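Local coordinates for protein 2-dehydro-3-deoxy-d-gluconate/2-dehydro-3-deoxy-phosphogluconate aldolase (Picrophilus torridus, PDB 4UXD) that is an aldolase of the dihydrodipicolinate synthetase family, built as a (beta/alpha)8 TIM barrel and assembled from four chains, at residues 40-44 with 45-49; 52-56 with 57-61; 161-164 with 165-169. One frame throughout, in Å; residues are numbered along the deposited sequence.

Contact 1 of 3, residues 40-44 with 45-49; sequences GNIDY and NATNI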
loop_
_atom_site.group_PDB
_atom_site.type_symbol
_atom_site.label_atom_id
_atom_site.label_comp_id
_atom_site.label_asym_id
_atom_site.label_seq_id
_atom_site.Cartn_x
_atom_site.Cartn_y
_atom_site.Cartn_z
ATOM N N GLY A 40 -27.006 -3.470 -21.328
ATOM C CA GLY A 40 -25.560 -3.527 -21.187
ATOM C C GLY A 40 -24.799 -4.104 -22.377
ATOM O O GLY A 40 -23.704 -4.640 -22.202
ATOM N N ASN A 41 -25.380 -4.014 -23.572
ATOM C CA ASN A 41 -24.681 -4.349 -24.809
ATOM C C ASN A 41 -24.418 -3.075 -25.589
ATOM O O ASN A 41 -25.077 -2.068 -25.358
ATOM C CB ASN A 41 -25.490 -5.324 -25.664
ATOM C CG ASN A 41 -25.951 -6.537 -24.890
ATOM O OD1 ASN A 41 -27.137 -6.866 -24.887
ATOM N ND2 ASN A 41 -25.023 -7.203 -24.223
ATOM N N ILE A 42 -23.474 -3.119 -26.528
ATOM C CA ILE A 42 -23.035 -1.905 -27.188
ATOM C C ILE A 42 -24.153 -1.302 -28.041
ATOM O O ILE A 42 -24.717 -1.958 -28.920
ATOM C CB ILE A 42 -21.797 -2.149 -28.054
ATOM C CG1 ILE A 42 -20.667 -2.688 -27.185
ATOM C CG2 ILE A 42 -21.366 -0.845 -28.754
ATOM C CD1 ILE A 42 -19.346 -2.885 -27.903
ATOM N N ASP A 43 -24.453 -0.041 -27.744
ATOM C CA ASP A 43 -25.449 0.749 -28.448
ATOM C C ASP A 43 -24.767 1.546 -29.556
ATOM O O ASP A 43 -24.225 2.623 -29.313
ATOM C CB ASP A 43 -26.175 1.670 -27.458
ATOM C CG ASP A 43 -27.203 2.575 -28.123
ATOM O OD1 ASP A 43 -27.418 2.462 -29.344
ATOM O OD2 ASP A 43 -27.803 3.399 -27.409
ATOM N N TYR A 44 -24.807 1.011 -30.774
ATOM C CA TYR A 44 -24.036 1.571 -31.879
ATOM C C TYR A 44 -24.625 2.872 -32.398
ATOM O O TYR A 44 -23.928 3.684 -32.991
ATOM C CB TYR A 44 -23.913 0.540 -33.006
ATOM C CG TYR A 44 -22.882 -0.519 -32.680
ATOM C CD1 TYR A 44 -21.532 -0.242 -32.789
ATOM C CD2 TYR A 44 -23.257 -1.773 -32.230
ATOM C CE1 TYR A 44 -20.587 -1.192 -32.481
ATOM C CE2 TYR A 44 -22.320 -2.724 -31.912
ATOM C CZ TYR A 44 -20.979 -2.427 -32.044
ATOM O OH TYR A 44 -20.017 -3.366 -31.744
ATOM N N ASN A 45 -25.902 3.092 -32.145
ATOM C CA ASN A 45 -26.487 4.381 -32.458
ATOM C C ASN A 45 -25.940 5.483 -31.534
ATOM O O ASN A 45 -25.579 6.573 -31.999
ATOM C CB ASN A 45 -28.008 4.316 -32.364
ATOM C CG ASN A 45 -28.675 5.490 -33.043
ATOM O OD1 ASN A 45 -28.246 5.935 -34.112
ATOM N ND2 ASN A 45 -29.712 6.017 -32.412
ATOM N N ALA A 46 -25.875 5.207 -30.232
ATOM C CA ALA A 46 -25.286 6.171 -29.288
ATOM C C ALA A 46 -23.791 6.383 -29.564
ATOM O O ALA A 46 -23.293 7.503 -29.465
ATOM C CB ALA A 46 -25.496 5.722 -27.860
ATOM N N THR A 47 -23.087 5.314 -29.932
ATOM C CA THR A 47 -21.682 5.419 -30.306
ATOM C C THR A 47 -21.511 6.440 -31.432
ATOM O O THR A 47 -20.494 7.124 -31.514
ATOM C CB THR A 47 -21.114 4.054 -30.750
ATOM O OG1 THR A 47 -21.287 3.106 -29.701
ATOM C CG2 THR A 47 -19.635 4.143 -31.101
ATOM N N ASN A 48 -22.508 6.532 -32.304
ATOM C CA ASN A 48 -22.483 7.500 -33.395
ATOM C C ASN A 48 -22.742 8.907 -32.857
ATOM O O ASN A 48 -22.085 9.871 -33.238
ATOM C CB ASN A 48 -23.514 7.133 -34.464
ATOM C CG ASN A 48 -23.200 7.756 -35.809
ATOM O OD1 ASN A 48 -23.679 8.845 -36.127
ATOM N ND2 ASN A 48 -22.389 7.069 -36.607
ATOM N N ILE A 49 -23.702 9.013 -31.953
ATOM C CA ILE A 49 -24.010 10.283 -31.324
ATOM C C ILE A 49 -22.754 10.841 -30.690
ATOM O O ILE A 49 -22.504 12.038 -30.754
ATOM C CB ILE A 49 -25.125 10.118 -30.284
ATOM C CG1 ILE A 49 -26.459 9.957 -31.024
ATOM C CG2 ILE A 49 -25.180 11.310 -29.336
ATOM C CD1 ILE A 49 -27.574 9.322 -30.211
#

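Contact 2 of 3, residues 52-56 with 57-61; sequences KYLEG and INVDY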
loop_
_atom_site.group_PDB
_atom_site.type_symbol
_atom_site.label_atom_id
_atom_site.label_comp_id
_atom_site.label_asym_id
_atom_site.label_seq_id
_atom_site.Cartn_x
_atom_site.Cartn_y
_atom_site.Cartn_z
ATOM N N LYS A 52 -20.018 11.956 -33.232
ATOM C CA LYS A 52 -20.376 13.222 -33.861
ATOM C C LYS A 52 -20.194 14.380 -32.883
ATOM O O LYS A 52 -19.914 15.512 -33.297
ATOM C CB LYS A 52 -21.812 13.178 -34.395
ATOM C CG LYS A 52 -22.016 12.225 -35.582
ATOM C CD LYS A 52 -21.059 12.503 -36.736
ATOM C CE LYS A 52 -21.600 11.972 -38.069
ATOM N NZ LYS A 52 -21.734 10.486 -38.137
ATOM N N TYR A 53 -20.343 14.100 -31.587
ATOM C CA TYR A 53 -19.975 15.075 -30.556
ATOM C C TYR A 53 -18.467 15.319 -30.495
ATOM O O TYR A 53 -18.016 16.447 -30.299
ATOM C CB TYR A 53 -20.442 14.624 -29.185
ATOM C CG TYR A 53 -19.974 15.555 -28.094
ATOM C CD1 TYR A 53 -20.644 16.748 -27.848
ATOM C CD2 TYR A 53 -18.855 15.252 -27.313
ATOM C CE1 TYR A 53 -20.233 17.610 -26.861
ATOM C CE2 TYR A 53 -18.432 16.114 -26.310
ATOM C CZ TYR A 53 -19.125 17.300 -26.089
ATOM O OH TYR A 53 -18.713 18.177 -25.099
ATOM N N LEU A 54 -17.689 14.257 -30.647
ATOM C CA LEU A 54 -16.247 14.369 -30.558
ATOM C C LEU A 54 -15.715 15.173 -31.720
ATOM O O LEU A 54 -14.819 16.008 -31.549
ATOM C CB LEU A 54 -15.597 12.979 -30.513
ATOM C CG LEU A 54 -15.721 12.317 -29.145
ATOM C CD1 LEU A 54 -15.437 10.829 -29.195
ATOM C CD2 LEU A 54 -14.780 13.005 -28.158
ATOM N N GLU A 55 -16.270 14.920 -32.905
ATOM C CA GLU A 55 -15.860 15.646 -34.097
ATOM C C GLU A 55 -16.192 17.135 -33.941
ATOM O O GLU A 55 -15.383 18.006 -34.295
ATOM C CB GLU A 55 -16.524 15.044 -35.323
ATOM C CG GLU A 55 -15.933 13.687 -35.693
ATOM C CD GLU A 55 -16.674 12.955 -36.807
ATOM O OE1 GLU A 55 -17.737 13.432 -37.268
ATOM O OE2 GLU A 55 -16.175 11.886 -37.219
ATOM N N GLY A 56 -17.364 17.412 -33.366
ATOM C CA GLY A 56 -17.831 18.771 -33.143
ATOM C C GLY A 56 -16.903 19.647 -32.309
ATOM O O GLY A 56 -16.639 20.795 -32.681
ATOM N N ILE A 57 -16.415 19.120 -31.187
ATOM C CA ILE A 57 -15.470 19.846 -30.326
ATOM C C ILE A 57 -14.019 19.668 -30.760
ATOM O O ILE A 57 -13.114 20.095 -30.062
ATOM C CB ILE A 57 -15.582 19.405 -28.851
ATOM C CG1 ILE A 57 -15.184 17.930 -28.696
ATOM C CG2 ILE A 57 -17.004 19.667 -28.323
ATOM C CD1 ILE A 57 -15.245 17.406 -27.275
ATOM N N ASN A 58 -13.804 19.035 -31.907
ATOM C CA ASN A 58 -12.478 18.926 -32.522
ATOM C C ASN A 58 -11.377 18.275 -31.645
ATOM O O ASN A 58 -10.249 18.790 -31.538
ATOM C CB ASN A 58 -12.022 20.315 -32.973
ATOM C CG ASN A 58 -10.835 20.261 -33.917
ATOM O OD1 ASN A 58 -10.722 19.352 -34.742
ATOM N ND2 ASN A 58 -9.921 21.221 -33.772
ATOM N N VAL A 59 -11.685 17.136 -31.030
ATOM C CA VAL A 59 -10.624 16.318 -30.470
ATOM C C VAL A 59 -9.819 15.846 -31.678
ATOM O O VAL A 59 -10.337 15.844 -32.798
ATOM C CB VAL A 59 -11.150 15.114 -29.622
ATOM C CG1 VAL A 59 -12.135 15.581 -28.547
ATOM C CG2 VAL A 59 -11.787 14.034 -30.498
ATOM N N ASP A 60 -8.570 15.449 -31.465
ATOM C CA ASP A 60 -7.693 15.043 -32.561
ATOM C C ASP A 60 -7.654 13.534 -32.775
ATOM O O ASP A 60 -7.438 13.072 -33.884
ATOM C CB ASP A 60 -6.274 15.551 -32.299
ATOM C CG ASP A 60 -6.245 17.015 -31.958
ATOM O OD1 ASP A 60 -6.243 17.835 -32.895
ATOM O OD2 ASP A 60 -6.239 17.348 -30.757
ATOM N N TYR A 61 -7.826 12.768 -31.702
ATOM C CA TYR A 61 -7.783 11.317 -31.794
ATOM C C TYR A 61 -8.950 10.685 -31.057
ATOM O O TYR A 61 -9.383 11.171 -30.010
ATOM C CB TYR A 61 -6.473 10.766 -31.235
ATOM C CG TYR A 61 -5.249 11.316 -31.905
ATOM C CD1 TYR A 61 -4.661 12.487 -31.456
ATOM C CD2 TYR A 61 -4.665 10.665 -32.976
ATOM C CE1 TYR A 61 -3.533 12.992 -32.063
ATOM C CE2 TYR A 61 -3.533 11.166 -33.588
ATOM C CZ TYR A 61 -2.977 12.331 -33.128
ATOM O OH TYR A 61 -1.854 12.851 -33.730
#

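Contact 3 of 3, residues 161-164 with 165-169; sequences NKID and PETVK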
loop_
_atom_site.group_PDB
_atom_site.type_symbol
_atom_site.label_atom_id
_atom_site.label_comp_id
_atom_site.label_asym_id
_atom_site.label_seq_id
_atom_site.Cartn_x
_atom_site.Cartn_y
_atom_site.Cartn_z
ATOM N N ASN A 161 -0.073 -3.766 -13.839
ATOM C CA ASN A 161 1.341 -3.670 -13.502
ATOM C C ASN A 161 1.946 -2.420 -14.104
ATOM O O ASN A 161 1.702 -2.114 -15.274
ATOM C CB ASN A 161 2.110 -4.882 -14.007
ATOM C CG ASN A 161 1.627 -6.169 -13.406
ATOM O OD1 ASN A 161 1.837 -6.422 -12.230
ATOM N ND2 ASN A 161 0.984 -7.005 -14.218
ATOM N N LYS A 162 2.727 -1.701 -13.302
ATOM C CA LYS A 162 3.416 -0.502 -13.767
ATOM C C LYS A 162 4.496 -0.883 -14.760
ATOM O O LYS A 162 5.057 -1.970 -14.674
ATOM C CB LYS A 162 4.044 0.263 -12.602
ATOM C CG LYS A 162 5.227 -0.436 -11.938
ATOM C CD LYS A 162 5.677 0.323 -10.696
ATOM C CE LYS A 162 6.787 -0.390 -9.924
ATOM N NZ LYS A 162 8.094 -0.442 -10.637
ATOM N N ILE A 163 4.769 0.001 -15.712
ATOM C CA ILE A 163 5.938 -0.170 -16.579
ATOM C C ILE A 163 6.904 0.977 -16.260
ATOM O O ILE A 163 6.536 2.151 -16.319
ATOM C CB ILE A 163 5.541 -0.224 -18.102
ATOM C CG1 ILE A 163 6.790 -0.387 -18.978
ATOM C CG2 ILE A 163 4.688 0.990 -18.497
ATOM C CD1 ILE A 163 6.509 -0.407 -20.473
ATOM N N ASP A 164 8.123 0.638 -15.865
ATOM C CA ASP A 164 9.090 1.663 -15.455
ATOM C C ASP A 164 9.530 2.480 -16.659
ATOM O O ASP A 164 9.550 1.972 -17.779
ATOM C CB ASP A 164 10.322 1.046 -14.792
ATOM C CG ASP A 164 10.011 0.366 -13.489
ATOM O OD1 ASP A 164 8.935 0.645 -12.911
ATOM O OD2 ASP A 164 10.845 -0.452 -13.040
ATOM N N PRO A 165 9.887 3.748 -16.435
ATOM C CA PRO A 165 10.474 4.571 -17.496
ATOM C C PRO A 165 11.656 3.922 -18.221
ATOM O O PRO A 165 11.791 4.063 -19.433
ATOM C CB PRO A 165 10.934 5.812 -16.745
ATOM C CG PRO A 165 10.012 5.902 -15.599
ATOM C CD PRO A 165 9.674 4.520 -15.198
ATOM N N GLU A 166 12.514 3.246 -17.477
ATOM C CA GLU A 166 13.653 2.555 -18.058
ATOM C C GLU A 166 13.189 1.536 -19.076
ATOM O O GLU A 166 13.752 1.437 -20.163
ATOM C CB GLU A 166 14.469 1.864 -16.963
ATOM C CG GLU A 166 15.668 1.068 -17.459
ATOM C CD GLU A 166 16.779 1.943 -18.023
ATOM O OE1 GLU A 166 16.857 3.141 -17.658
ATOM O OE2 GLU A 166 17.583 1.425 -18.831
ATOM N N THR A 167 12.164 0.775 -18.712
ATOM C CA THR A 167 11.644 -0.266 -19.578
ATOM C C THR A 167 11.055 0.333 -20.857
ATOM O O THR A 167 11.081 -0.298 -21.920
ATOM C CB THR A 167 10.571 -1.110 -18.835
ATOM O OG1 THR A 167 11.101 -1.553 -17.579
ATOM C CG2 THR A 167 10.136 -2.321 -19.659
ATOM N N VAL A 168 10.532 1.553 -20.763
ATOM C CA VAL A 168 9.933 2.183 -21.922
ATOM C C VAL A 168 11.051 2.673 -22.843
ATOM O O VAL A 168 10.976 2.516 -24.065
ATOM C CB VAL A 168 9.018 3.342 -21.537
ATOM C CG1 VAL A 168 8.326 3.890 -22.767
ATOM C CG2 VAL A 168 7.987 2.887 -20.540
ATOM N N LYS A 169 12.083 3.256 -22.236
ATOM C CA LYS A 169 13.291 3.664 -22.942
ATOM C C LYS A 169 13.876 2.501 -23.731
ATOM O O LYS A 169 14.124 2.617 -24.931
ATOM C CB LYS A 169 14.326 4.197 -21.960
ATOM C CG LYS A 169 15.632 4.607 -22.588
ATOM C CD LYS A 169 16.494 5.389 -21.603
ATOM C CE LYS A 169 16.784 4.609 -20.317
ATOM N NZ LYS A 169 17.683 5.363 -19.376
#

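Contact 1 of 3, residues 40-44 with 45-49
An N-cap opens helix 44-56, and Asp43 supplies it through its carboxylate to Asn45 and Ala46. OD1 takes two weak bonds from the first turn: a nearly straight one from Ala46 N, 3.3 Å from Asp43 OD1 with 169° at the hydrogen, and a more bent one from Asn45 N. The side chain can fold over the helix start because Asp43 CG stands opposite the backbone N (chi1 178°), beside its own carbonyl carbon. An acid suits this place, since its negative charge would probably be steadied by the positive end of the helix dipole. The other oxygen, Asp43 OD2, rests 3.3 Å from Ala46 CB, against the small methyl side chain of Ala46.

Asp43 O is gripped twice by one residue. Thr47 N reaches it in the carbonyl plane at 3.0 Å, while the hydroxyl of Thr47 comes from above that plane, with OG1 also 3.0 Å from Asp43 O. The next bond, Asn48 N to Tyr44 O at 3.3 Å, carries the helical pattern onward. Ile42 CG2 lies 4.1 Å from Thr47 OG1 and covers the centre of the Tyr44 ring.

Beyond the cap, Ile42 and Thr47 lean on Phe82 of helix 76-88, and the Tyr44 ring meets that of Phe85 with planes inclined at about 60°. Pro35 touches Ala46 and Thr47, so the helix start is in touch with both the loop after strand 27-31 and helix 76-88.

Contact 2 of 3, residues 52-56 with 57-61
Ile57 lays its CG2 methyl over one face of the Tyr53 ring, a CH-pi contact with CG2 4.3 Å from the ring centroid and 27° off the normal. Its other branch works further along the same ring, where Ile57 CD1 comes within 3.6 Å of Tyr53 CE2. Two things bring the pair together: Tyr53 CG lies opposite its backbone N, which carries the ring toward the helix end, and Ile57 CG1 sits between its own N and carbonyl carbon (chi1 64°), which leaves CG2 beside the N. A beta-branched residue suits the position, since both arms can reach the ring while CG1 passes 3.5 Å from Leu54 O.

The backbone meanwhile ends helix 44-56 in a Schellman motif. Ile57 N still gives a fairly straight helical bond to Tyr53 O at 3.2 Å, but Asn58 N turns to Glu55 O at 3.0 Å, well above the plane of the Glu55 carbonyl. The 6→1 bond of the motif, Val59 N to Leu54 O at 3.4 Å, is weak. Asn58 is the left-handed residue (phi 57°), a conformation that asparagine adopts more readily than most residues. Leu54 CD2 meets Val59 CG1 at 3.7 Å, the apolar contact that accompanies the Schellman turn.

From here the chain enters strand 61-63, and Tyr61 bonds through its backbone to Ile28 and Cys30 of strand 27-31. Leu54 touches Cys30 of that strand, whereas Val59 touches Val235, so the helix end packs on strand 27-31 and the turn after it on helix 233-240.

Contact 3 of 3, residues 161-164 with 165-169
Val168 meets Ile163 side chain to side chain, its CG2 methyl 3.6 Å from Ile163 CD1, the two crossing at about a right angle. Ile163 stretches out toward the helix because CG1 stands opposite the backbone N (chi1 179°) and the chain stays extended to CD1. On its way it passes Thr167, whose CB lies 3.9 Å from Ile163 CG1. Ile163, Thr167 and Val168, all buried and branched, pack closely where the loop meets the first turn.

The same Val168 supplies the one definite hydrogen bond between 161-164 and 165-169: its N reaches Asp164 O at 3.2 Å, in the carbonyl plane. Asp164 holds the N-cap position of helix 165-174, yet its carboxylate makes no capping bond. It turns instead to Lys162, whose NZ lies 2.7 Å from Asp164 OD1 in a salt bridge that uses the syn lone pair of OD1. A second bridge, with a weaker bond, joins Lys169 NZ to Glu166 OE1, 2.9 Å apart. Pro165 follows Asp164 as the first helical residue, a place that suits proline because its ring restricts phi to values that a helix accepts and the first turn needs no N-H from it.

Further out, Gln133 of helix 133-144 ties the loop to the helix: OE1 accepts from Asp164 N and Thr167 OG1, and NE2 donates to Lys162 O. Ile163 also rests on Ile153 of strand 150-155, and Val168 on Met194 of helix 188-195.

With the carboxylate of Asp164 paired to Lys162, the helix start is probably held chiefly by Asp164 O and by Gln133.

Following the chain from the N terminus, contact 1 closes the loop after strand 27-31 and starts helix 44-56; contact 2 ends that same helix and leads into strand 61-63. With centres about 17 Å apart, they mark the two ends of the helix in the beta-alpha-beta unit 27-31, 44-56, 61-63. Contact 3 comes much later, where the loop after strand 150-155 enters helix 165-174, ahead of strand 178-183. The three follow in series, none nested in or crossing another. Contact 3 lies on the opposite side of the chain's centre from the first two, its nearest atoms about 24 Å from contact 1 and about 17 Å from contact 2.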